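Local coordinates for antibiotic biosynthesis monooxygenase family protein (Shewanella oneidensis, PDB 2BBE) that probably acts as a monooxygenase of the antibiotic biosynthesis family, although its substrate and physiological role are not established, at residues P39-R42 / G46-R49; I14-S19 / A72-H77; A32-L37 / Q84-Q89. One frame throughout, in Å; residues are numbered along the deposited sequence. Where two conformers were deposited one is given.

From the N terminus, strand 14-19 comes first, and interaction 2 closes a long loop by bringing helix 72-77 back onto it. Next is helical segment 32-37, which interaction 3 joins to segment 84-89 of the last helix. Interactions 2 and 3 therefore cross, their segments alternating along the chain. Interaction 1, between 39-42 and 46-49, closes a tight turn and nests inside both larger loops. It touches interaction 2, where Thr-41 packs on His-77 and Gly-46 on Ala-73, and it adjoins interaction 3 only through sequence. Together the three contacts tie the helices to each other and to the antiparallel sheet beneath them.

Interaction 1: P39-R42 / G46-R49; sequences PDTR and GCIR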
ATOM      1  N   PRO A  39      12.788   6.081  -9.054  1.00 12.30           N
ATOM      2  CA  PRO A  39      13.770   5.564  -8.082  1.00 12.73           C
ATOM      3  C   PRO A  39      14.180   6.580  -7.031  1.00 13.19           C
ATOM      4  O   PRO A  39      14.206   6.232  -5.853  1.00 13.06           O
ATOM      5  CB  PRO A  39      14.959   5.153  -8.960  1.00 12.98           C
ATOM      6  CG  PRO A  39      14.307   4.790 -10.245  1.00 13.61           C
ATOM      7  CD  PRO A  39      13.267   5.872 -10.431  1.00 12.17           C
ATOM      8  N   ASP A  40      14.445   7.832  -7.417  1.00 13.47           N
ATOM      9  CA  ASP A  40      14.831   8.820  -6.400  1.00 14.22           C
ATOM     10  C   ASP A  40      13.671   9.297  -5.532  1.00 13.37           C
ATOM     11  O   ASP A  40      13.870   9.656  -4.369  1.00 12.45           O
ATOM     12  CB  ASP A  40      15.548  10.014  -7.014  1.00 15.62           C
ATOM     13  CG  ASP A  40      16.977   9.677  -7.445  1.00 19.76           C
ATOM     14  OD1 ASP A  40      17.559   8.656  -6.978  1.00 23.51           O
ATOM     15  OD2 ASP A  40      17.506  10.443  -8.268  1.00 26.18           O
ATOM     16  N   THR A  41      12.467   9.326  -6.096  1.00 12.49           N
ATOM     17  CA  THR A  41      11.322   9.755  -5.319  1.00 11.47           C
ATOM     18  C   THR A  41      10.983   8.736  -4.238  1.00 11.45           C
ATOM     19  O   THR A  41      10.692   9.116  -3.104  1.00 10.86           O
ATOM     20  CB  THR A  41      10.094  10.040  -6.194  1.00 11.81           C
ATOM     21  OG1 THR A  41      10.418  11.072  -7.132  1.00 11.73           O
ATOM     22  CG2 THR A  41       8.926  10.489  -5.320  1.00 11.26           C
ATOM     23  N   ARG A  42      11.027   7.449  -4.583  1.00 10.94           N
ATOM     24  CA  ARG A  42      10.727   6.397  -3.622  1.00 11.91           C
ATOM     25  C   ARG A  42      11.733   6.418  -2.469  1.00 11.81           C
ATOM     26  O   ARG A  42      11.414   5.979  -1.358  1.00 11.20           O
ATOM     27  CB  ARG A  42      10.677   5.020  -4.302  1.00 11.33           C
ATOM     28  CG  ARG A  42       9.457   4.849  -5.245  1.00 12.86           C
ATOM     29  CD  ARG A  42       9.369   3.451  -5.890  1.00 13.35           C
ATOM     30  NE  ARG A  42       9.291   2.390  -4.887  1.00 16.12           N
ATOM     31  CZ  ARG A  42      10.232   1.483  -4.642  1.00 17.13           C
ATOM     32  NH1 ARG A  42      11.360   1.446  -5.351  1.00 18.42           N
ATOM     33  NH2 ARG A  42      10.043   0.608  -3.666  1.00 18.41           N
ATOM     34  N   GLY A  46      10.043  11.114   3.185  1.00  9.94           N
ATOM     35  CA  GLY A  46       8.618  11.393   3.362  1.00  9.44           C
ATOM     36  C   GLY A  46       7.700  10.908   2.238  1.00  9.93           C
ATOM     37  O   GLY A  46       6.499  11.169   2.279  1.00 10.46           O
ATOM     38  N   CYS A  47       8.245  10.178   1.269  1.00  9.81           N
ATOM     39  CA  CYS A  47       7.426   9.543   0.233  1.00 10.08           C
ATOM     40  C   CYS A  47       6.846   8.209   0.710  1.00  9.87           C
ATOM     41  O   CYS A  47       7.596   7.312   1.140  1.00  9.27           O
ATOM     42  CB  CYS A  47       8.228   9.306  -1.045  1.00 10.56           C
ATOM     43  SG  CYS A  47       7.227   8.475  -2.328  1.00 11.50           S
ATOM     44  N   ILE A  48       5.522   8.087   0.658  1.00  8.82           N
ATOM     45  CA  ILE A  48       4.832   6.825   1.029  1.00  9.90           C
ATOM     46  C   ILE A  48       4.544   5.987  -0.206  1.00 10.22           C
ATOM     47  O   ILE A  48       4.750   4.768  -0.209  1.00 10.28           O
ATOM     48  CB  ILE A  48       3.498   7.095   1.799  1.00  9.42           C
ATOM     49  CG1 ILE A  48       3.772   7.811   3.130  1.00 10.34           C
ATOM     50  CG2 ILE A  48       2.657   5.798   2.003  1.00  9.58           C
ATOM     51  CD1 ILE A  48       2.471   8.393   3.802  1.00  9.42           C
ATOM     52  N   ARG A  49       4.113   6.662  -1.271  1.00  9.63           N
ATOM     53  CA  ARG A  49       3.664   6.024  -2.486  1.00 10.58           C
ATOM     54  C   ARG A  49       3.981   6.917  -3.666  1.00  9.51           C
ATOM     55  O   ARG A  49       3.793   8.153  -3.625  1.00  9.10           O
ATOM     56  CB  ARG A  49       2.136   5.746  -2.429  1.00 10.73           C
ATOM     57  CG  ARG A  49       1.546   5.203  -3.691  1.00 11.49           C
ATOM     58  CD  ARG A  49       0.001   5.040  -3.599  1.00 11.71           C
ATOM     59  NE  ARG A  49      -0.390   4.204  -2.459  1.00 12.67           N
ATOM     60  CZ  ARG A  49      -1.581   4.251  -1.863  1.00 12.95           C
ATOM     61  NH1 ARG A  49      -2.512   5.101  -2.291  1.00 11.48           N
ATOM     62  NH2 ARG A  49      -1.852   3.436  -0.854  1.00 13.09           N
TER
HETATM   63  O   HOH W   1       8.997   5.286  -0.280  1.00 20.47           O
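Thr-41 and Arg-42 pack against Cys-47 in a short-range helix-to-strand contact, made where the chain leaves helix 38-42, turns, and enters strand 47-55, an outermost strand of the sheet within this chain. It is small but buried, and Cys-47 takes the whole of it on the strand side. The closest approach is from Thr-41 O to Cys-47 CB, at 3.2 Å. With SG anti to its own backbone N (chi1 178°), the thiol group of Cys-47 lies alongside the helix, where SG comes within 4.0 Å of Thr-41 CG2. Arg-42 adds only its backbone, its CA standing 4.3 Å from Cys-47 SG, while its side chain leads off to the backbone O of Ala-108 of the second subunit. The hydroxyl of Thr-41 also looks elsewhere: OG1 bonds back to the carbonyl O of Leu-37, so that the methyl is the branch left to meet the sulfur. Polar linkage between the segments runs through one water, which donates to Arg-42 O at 2.7 Å and to Cys-47 O at 2.8 Å. Cys-47 O has a further donor in Gln-13 NE2 of the second subunit. Just beyond, Ile-48 and Arg-49 of this strand both face Lys-67 of strand 61-68, a classic beta bulge. The chemistry follows from two backbone carbonyls that are both acceptors and cannot bond each other: the water donates a hydrogen to each, and the direct touches are van der Waals contacts, chiefly of the Cys-47 side chain with the Thr-41 carbonyl O and methyl.

Interaction 2: I14-S19 / A72-H77; sequences IVCVAS and AAFDEH
Ile-14 and Phe-74 mark the nearest point of the two backbones, their CA atoms 7.1 Å apart, where helix 72-77 rests against one face of strand 14-19. That gap is filled mainly by the Phe-74 side chain, which extends from the helix toward the strand with CG anti to its backbone N (chi1 180°) and is met obliquely there by Ile-14 and Cys-16. Ile-14 meets the root of the aromatic group: its CG2 branch is 4.0 Å from Phe-74 CG, and the two side chains cross at about a right angle. Cys-16, two residues on, takes the far part of the ring, with CB 3.7 Å from Phe-74 CE1. Its sulfur also touches the ring, SG lying 5.0 Å from the centroid of the Phe-74 ring and 67° off the normal, an oblique sulfur-aromatic contact. This is helix-on-sheet packing in the ferredoxin-like fold of the dimeric alpha-beta barrel clan, in which helices cover one face of an antiparallel sheet. Val-15, whose side chain points to the other face, packs on Asn-53 of the third subunit. On the helix, Phe-74 also touches Thr-102 of strand 95-107, the other neighbour of strand 8-22. His-77, one turn further, keeps its ND1 bonded to Glu-44 and its ring against those of Phe-68 and Tyr-50.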
ATOM      1  N   ILE A  14      -0.707  13.551   2.619  1.00  9.71           N
ATOM      2  CA  ILE A  14      -1.065  14.252   1.394  1.00  9.70           C
ATOM      3  C   ILE A  14      -1.088  13.255   0.257  1.00  9.96           C
ATOM      4  O   ILE A  14      -0.108  12.519   0.025  1.00  9.90           O
ATOM      5  CB  ILE A  14      -0.063  15.404   1.060  1.00  9.57           C
ATOM      6  CG1 ILE A  14      -0.155  16.527   2.123  1.00  9.42           C
ATOM      7  CG2 ILE A  14      -0.305  15.945  -0.363  1.00  9.82           C
ATOM      8  CD1 ILE A  14      -1.503  17.272   2.148  1.00  8.87           C
ATOM      9  N   VAL A  15      -2.219  13.219  -0.430  1.00  9.99           N
ATOM     10  CA  VAL A  15      -2.380  12.382  -1.620  1.00  9.73           C
ATOM     11  C   VAL A  15      -2.301  13.292  -2.848  1.00 10.19           C
ATOM     12  O   VAL A  15      -2.806  14.413  -2.820  1.00  9.70           O
ATOM     13  CB  VAL A  15      -3.718  11.581  -1.565  1.00  9.69           C
ATOM     14  CG1 VAL A  15      -4.093  10.973  -2.966  1.00  9.17           C
ATOM     15  CG2 VAL A  15      -3.608  10.451  -0.502  1.00  9.76           C
ATOM     16  N   CYS A  16      -1.648  12.832  -3.907  1.00  9.89           N
ATOM     17  CA  CYS A  16      -1.637  13.599  -5.153  1.00 10.66           C
ATOM     18  C   CYS A  16      -1.905  12.700  -6.333  1.00 10.26           C
ATOM     19  O   CYS A  16      -1.348  11.581  -6.430  1.00 10.30           O
ATOM     20  CB  CYS A  16      -0.293  14.339  -5.353  1.00 10.30           C
ATOM     21  SG  CYS A  16      -0.188  15.292  -6.907  1.00 12.32           S
ATOM     22  N   VAL A  17      -2.767  13.171  -7.229  1.00  9.46           N
ATOM     23  CA  VAL A  17      -2.978  12.505  -8.508  1.00  8.87           C
ATOM     24  C   VAL A  17      -2.583  13.495  -9.606  1.00  9.04           C
ATOM     25  O   VAL A  17      -3.126  14.603  -9.674  1.00  9.60           O
ATOM     26  CB  VAL A  17      -4.437  12.037  -8.704  1.00  8.40           C
ATOM     27  CG1 VAL A  17      -4.611  11.394 -10.096  1.00  9.64           C
ATOM     28  CG2 VAL A  17      -4.843  11.027  -7.591  1.00 10.79           C
ATOM     29  N   ALA A  18      -1.635  13.107 -10.447  1.00  8.42           N
ATOM     30  CA  ALA A  18      -1.108  14.011 -11.486  1.00  9.13           C
ATOM     31  C   ALA A  18      -1.167  13.270 -12.821  1.00  9.76           C
ATOM     32  O   ALA A  18      -0.449  12.273 -13.021  1.00  9.91           O
ATOM     33  CB  ALA A  18       0.361  14.432 -11.130  1.00  8.43           C
ATOM     34  N   SER A  19      -2.040  13.733 -13.721  1.00 10.16           N
ATOM     35  CA  SER A  19      -2.257  13.060 -14.995  1.00 10.41           C
ATOM     36  C   SER A  19      -1.705  13.920 -16.101  1.00 10.40           C
ATOM     37  O   SER A  19      -1.819  15.159 -16.055  1.00 10.34           O
ATOM     38  CB  SER A  19      -3.747  12.775 -15.259  1.00 10.86           C
ATOM     39  OG  SER A  19      -4.519  13.975 -15.283  1.00 13.72           O
ATOM     40  N   ALA A  72       4.775  19.328   4.032  1.00 11.03           N
ATOM     41  CA  ALA A  72       6.212  19.649   3.915  1.00 11.52           C
ATOM     42  C   ALA A  72       6.943  18.644   3.019  1.00 11.28           C
ATOM     43  O   ALA A  72       7.757  19.036   2.188  1.00 11.42           O
ATOM     44  CB  ALA A  72       6.896  19.763   5.271  1.00 11.45           C
ATOM     45  N   ALA A  73       6.634  17.355   3.163  1.00 10.83           N
ATOM     46  CA  ALA A  73       7.287  16.328   2.347  1.00 10.54           C
ATOM     47  C   ALA A  73       6.857  16.430   0.866  1.00 10.37           C
ATOM     48  O   ALA A  73       7.681  16.254  -0.027  1.00 10.26           O
ATOM     49  CB  ALA A  73       6.981  14.938   2.898  1.00  9.72           C
ATOM     50  N   PHE A  74       5.585  16.732   0.624  1.00 10.37           N
ATOM     51  CA  PHE A  74       5.091  16.978  -0.739  1.00 10.90           C
ATOM     52  C   PHE A  74       5.819  18.187  -1.365  1.00 11.59           C
ATOM     53  O   PHE A  74       6.290  18.114  -2.498  1.00 11.84           O
ATOM     54  CB  PHE A  74       3.553  17.163  -0.761  1.00 10.84           C
ATOM     55  CG  PHE A  74       2.999  17.420  -2.146  1.00 12.56           C
ATOM     56  CD1 PHE A  74       2.943  16.390  -3.093  1.00 14.31           C
ATOM     57  CD2 PHE A  74       2.581  18.688  -2.518  1.00 13.86           C
ATOM     58  CE1 PHE A  74       2.452  16.624  -4.382  1.00 14.81           C
ATOM     59  CE2 PHE A  74       2.088  18.928  -3.818  1.00 15.61           C
ATOM     60  CZ  PHE A  74       2.025  17.889  -4.739  1.00 13.82           C
ATOM     61  N   ASP A  75       5.919  19.288  -0.616  1.00 12.43           N
ATOM     62  CA  ASP A  75       6.605  20.501  -1.104  1.00 12.90           C
ATOM     63  C   ASP A  75       8.087  20.239  -1.396  1.00 13.46           C
ATOM     64  O   ASP A  75       8.636  20.714  -2.418  1.00 13.30           O
ATOM     65  CB  ASP A  75       6.443  21.650  -0.095  1.00 13.64           C
ATOM     66  CG  ASP A  75       5.011  22.187  -0.030  1.00 14.88           C
ATOM     67  OD1 ASP A  75       4.186  21.883  -0.919  1.00 14.17           O
ATOM     68  OD2 ASP A  75       4.711  22.927   0.920  1.00 15.54           O
ATOM     69  N   GLU A  76       8.734  19.474  -0.515  1.00 13.77           N
ATOM     70  CA  GLU A  76      10.129  19.058  -0.714  0.50 13.81           C
ATOM     71  C   GLU A  76      10.287  18.279  -2.025  1.00 13.44           C
ATOM     72  O   GLU A  76      11.210  18.541  -2.806  1.00 12.06           O
ATOM     73  CB  GLU A  76      10.625  18.208   0.477  0.50 13.80           C
ATOM     74  CG  GLU A  76      12.109  17.805   0.400  0.50 14.66           C
ATOM     75  CD  GLU A  76      12.668  17.297   1.724  0.50 15.54           C
ATOM     76  OE1 GLU A  76      12.043  17.538   2.776  0.50 17.75           O
ATOM     77  OE2 GLU A  76      13.750  16.669   1.717  0.50 18.80           O
ATOM     78  N   HIS A  77       9.383  17.319  -2.255  1.00 12.64           N
ATOM     79  CA  HIS A  77       9.358  16.535  -3.488  1.00 13.06           C
ATOM     80  C   HIS A  77       9.249  17.447  -4.716  1.00 13.16           C
ATOM     81  O   HIS A  77      10.012  17.294  -5.673  1.00 13.08           O
ATOM     82  CB  HIS A  77       8.174  15.544  -3.491  1.00 12.74           C
ATOM     83  CG  HIS A  77       7.871  14.981  -4.847  1.00 13.74           C
ATOM     84  ND1 HIS A  77       8.692  14.065  -5.473  1.00 13.72           N
ATOM     85  CD2 HIS A  77       6.841  15.205  -5.698  1.00 14.31           C
ATOM     86  CE1 HIS A  77       8.187  13.756  -6.653  1.00 12.95           C
ATOM     87  NE2 HIS A  77       7.062  14.430  -6.811  1.00 14.06           N
TER

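Interaction 3: A32-L37 / Q84-Q89; sequences AALASL and QHYFHQ
Leu-34 lays its CD2 methyl over one face of the Tyr-86 ring, and Ala-33 and Leu-37 touch the same tyrosine obliquely. The methyl sits 3.9 Å from the ring centroid and 27° off the normal, a CH-pi contact. It is offset toward the hydroxyl end, with CD2 3.5 Å from Tyr-86 CZ. Leu-37 comes in nearer the backbone, its CD1 4.2 Å from Tyr-86 CB, with the two side chains crossing at about a right angle. Ala-33 completes the set more loosely, CB lying 4.4 Å from Tyr-86 CD1. Tyr-86, the first residue of a wider pi-type turn at 86-89, turns its CG anti to the backbone N (chi1 168°), which carries the ring out from helix 81-94 into the space between the helices. Behind this shell, Ser-36 OG donates to Ala-33 O at 2.6 Å, pinning the turn that links Ala-33 to Leu-37. Outside the two segments, Phe-20 meets the tyrosine ring edge-to-face, and Leu-34 continues onto Leu-52, Val-62 and Phe-64 of the sheet. In this protein, then, Tyr-86 fills the seam between the two helices. Two helices side by side over one face of an antiparallel sheet with strand order 2-3-1-4 belong to the ferredoxin-like architecture of the dimeric alpha-beta barrel proteins.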
ATOM      1  N   ALA A  32       8.583   7.015 -20.286  1.00 12.22           N
ATOM      2  CA  ALA A  32      10.002   6.953 -19.910  1.00 12.82           C
ATOM      3  C   ALA A  32      10.462   8.119 -19.020  1.00 12.58           C
ATOM      4  O   ALA A  32      11.171   7.901 -18.024  1.00 12.64           O
ATOM      5  CB  ALA A  32      10.894   6.823 -21.148  1.00 13.05           C
ATOM      6  N   ALA A  33      10.043   9.336 -19.376  1.00 12.49           N
ATOM      7  CA  ALA A  33      10.404  10.556 -18.649  1.00 12.45           C
ATOM      8  C   ALA A  33       9.845  10.515 -17.224  1.00 12.42           C
ATOM      9  O   ALA A  33      10.553  10.840 -16.249  1.00 11.99           O
ATOM     10  CB  ALA A  33       9.886  11.796 -19.388  1.00 12.52           C
ATOM     11  N   LEU A  34       8.582  10.104 -17.101  1.00 11.96           N
ATOM     12  CA  LEU A  34       7.944   9.993 -15.767  1.00 11.30           C
ATOM     13  C   LEU A  34       8.559   8.833 -14.969  1.00 11.37           C
ATOM     14  O   LEU A  34       8.793   8.951 -13.761  1.00 10.80           O
ATOM     15  CB  LEU A  34       6.420   9.828 -15.906  1.00 10.43           C
ATOM     16  CG  LEU A  34       5.698  11.100 -16.421  1.00 11.24           C
ATOM     17  CD1 LEU A  34       4.281  10.774 -16.870  1.00 12.48           C
ATOM     18  CD2 LEU A  34       5.669  12.218 -15.354  1.00 11.04           C
ATOM     19  N   ALA A  35       8.808   7.702 -15.633  1.00 11.58           N
ATOM     20  CA  ALA A  35       9.355   6.549 -14.908  1.00 11.19           C
ATOM     21  C   ALA A  35      10.743   6.853 -14.367  1.00 11.68           C
ATOM     22  O   ALA A  35      11.143   6.293 -13.325  1.00 11.40           O
ATOM     23  CB  ALA A  35       9.372   5.285 -15.782  1.00 11.33           C
ATOM     24  N   SER A  36      11.482   7.726 -15.062  1.00 11.62           N
ATOM     25  CA  SER A  36      12.845   8.079 -14.639  1.00 12.36           C
ATOM     26  C   SER A  36      12.851   8.786 -13.263  1.00 12.00           C
ATOM     27  O   SER A  36      13.881   8.791 -12.561  1.00 12.13           O
ATOM     28  CB  SER A  36      13.545   8.963 -15.694  1.00 12.65           C
ATOM     29  OG  SER A  36      13.015  10.283 -15.609  1.00 14.58           O
ATOM     30  N   LEU A  37      11.712   9.361 -12.878  1.00 11.38           N
ATOM     31  CA  LEU A  37      11.585  10.079 -11.603  1.00 11.87           C
ATOM     32  C   LEU A  37      11.382   9.151 -10.410  1.00 11.40           C
ATOM     33  O   LEU A  37      11.543   9.568  -9.258  1.00 11.75           O
ATOM     34  CB  LEU A  37      10.392  11.070 -11.633  1.00 11.27           C
ATOM     35  CG  LEU A  37      10.353  12.075 -12.786  1.00 13.43           C
ATOM     36  CD1 LEU A  37       9.057  12.879 -12.756  1.00 11.16           C
ATOM     37  CD2 LEU A  37      11.594  12.982 -12.770  1.00 14.04           C
ATOM     38  N   GLN A  84      11.533  19.524 -11.052  1.00 16.19           N
ATOM     39  CA  GLN A  84      11.482  20.815 -11.707  0.50 15.68           C
ATOM     40  C   GLN A  84      11.969  20.724 -13.169  1.00 15.97           C
ATOM     41  O   GLN A  84      11.404  21.378 -14.063  1.00 15.50           O
ATOM     42  CB  GLN A  84      12.251  21.878 -10.900  0.50 16.38           C
ATOM     43  CG  GLN A  84      11.794  22.037  -9.421  0.50 15.29           C
ATOM     44  CD  GLN A  84      10.649  23.039  -9.204  0.50 15.84           C
ATOM     45  OE1 GLN A  84      10.720  23.882  -8.311  0.50 16.26           O
ATOM     46  NE2 GLN A  84       9.594  22.942 -10.009  0.50 15.60           N
ATOM     47  N   HIS A  85      12.995  19.912 -13.419  1.00 14.56           N
ATOM     48  CA  HIS A  85      13.466  19.689 -14.780  1.00 13.85           C
ATOM     49  C   HIS A  85      12.361  19.052 -15.638  1.00 13.50           C
ATOM     50  O   HIS A  85      12.128  19.457 -16.787  1.00 12.39           O
ATOM     51  CB  HIS A  85      14.695  18.779 -14.784  1.00 13.32           C
ATOM     52  CG  HIS A  85      15.172  18.443 -16.159  1.00 14.71           C
ATOM     53  ND1 HIS A  85      15.895  19.333 -16.927  1.00 14.62           N
ATOM     54  CD2 HIS A  85      15.007  17.336 -16.919  1.00 16.02           C
ATOM     55  CE1 HIS A  85      16.168  18.782 -18.095  1.00 17.33           C
ATOM     56  NE2 HIS A  85      15.640  17.572 -18.118  1.00 14.29           N
ATOM     57  N   TYR A  86      11.695  18.039 -15.096  1.00 13.77           N
ATOM     58  CA  TYR A  86      10.553  17.455 -15.791  1.00 14.84           C
ATOM     59  C   TYR A  86       9.495  18.531 -16.151  1.00 16.13           C
ATOM     60  O   TYR A  86       9.131  18.664 -17.323  1.00 14.84           O
ATOM     61  CB  TYR A  86       9.916  16.274 -15.018  1.00 14.96           C
ATOM     62  CG  TYR A  86       8.584  15.901 -15.635  1.00 14.56           C
ATOM     63  CD1 TYR A  86       8.532  15.183 -16.851  1.00 14.99           C
ATOM     64  CD2 TYR A  86       7.387  16.337 -15.064  1.00 15.67           C
ATOM     65  CE1 TYR A  86       7.309  14.901 -17.467  1.00 16.06           C
ATOM     66  CE2 TYR A  86       6.146  16.045 -15.659  1.00 15.54           C
ATOM     67  CZ  TYR A  86       6.119  15.327 -16.861  1.00 15.38           C
ATOM     68  OH  TYR A  86       4.901  15.042 -17.465  1.00 14.99           O
ATOM     69  N   PHE A  87       9.013  19.297 -15.168  1.00 17.66           N
ATOM     70  CA  PHE A  87       7.977  20.346 -15.416  0.50 19.23           C
ATOM     71  C   PHE A  87       8.432  21.360 -16.435  1.00 19.80           C
ATOM     72  O   PHE A  87       7.720  21.640 -17.398  1.00 21.43           O
ATOM     73  CB  PHE A  87       7.532  21.083 -14.118  0.50 19.38           C
ATOM     74  CG  PHE A  87       7.043  22.539 -14.338  0.50 19.94           C
ATOM     75  CD1 PHE A  87       6.145  22.866 -15.361  0.50 20.12           C
ATOM     76  CD2 PHE A  87       7.458  23.562 -13.483  0.50 20.40           C
ATOM     77  CE1 PHE A  87       5.708  24.185 -15.552  0.50 19.38           C
ATOM     78  CE2 PHE A  87       7.017  24.879 -13.657  0.50 19.64           C
ATOM     79  CZ  PHE A  87       6.139  25.188 -14.695  0.50 20.32           C
ATOM     80  N   HIS A  88       9.626  21.922 -16.226  1.00 19.83           N
ATOM     81  CA  HIS A  88      10.161  23.031 -17.048  1.00 20.40           C
ATOM     82  C   HIS A  88      10.667  22.669 -18.423  1.00 19.34           C
ATOM     83  O   HIS A  88      10.506  23.450 -19.358  1.00 18.11           O
ATOM     84  CB  HIS A  88      11.372  23.663 -16.372  1.00 21.84           C
ATOM     85  CG  HIS A  88      11.035  24.577 -15.254  1.00 26.14           C
ATOM     86  ND1 HIS A  88      11.909  25.546 -14.804  1.00 31.03           N
ATOM     87  CD2 HIS A  88       9.926  24.673 -14.484  1.00 30.44           C
ATOM     88  CE1 HIS A  88      11.340  26.216 -13.817  1.00 32.89           C
ATOM     89  NE2 HIS A  88      10.140  25.701 -13.599  1.00 33.46           N
ATOM     90  N   GLN A  89      11.345  21.523 -18.524  1.00 17.59           N
ATOM     91  CA  GLN A  89      12.072  21.183 -19.735  1.00 17.88           C
ATOM     92  C   GLN A  89      11.460  20.024 -20.522  1.00 17.78           C
ATOM     93  O   GLN A  89      11.459  20.047 -21.754  1.00 16.73           O
ATOM     94  CB  GLN A  89      13.542  20.890 -19.431  1.00 18.30           C
ATOM     95  CG  GLN A  89      14.270  22.047 -18.718  1.00 19.64           C
ATOM     96  CD  GLN A  89      14.292  23.305 -19.561  1.00 19.89           C
ATOM     97  OE1 GLN A  89      14.437  23.227 -20.782  1.00 21.19           O
ATOM     98  NE2 GLN A  89      14.163  24.477 -18.916  1.00 22.91           N
TER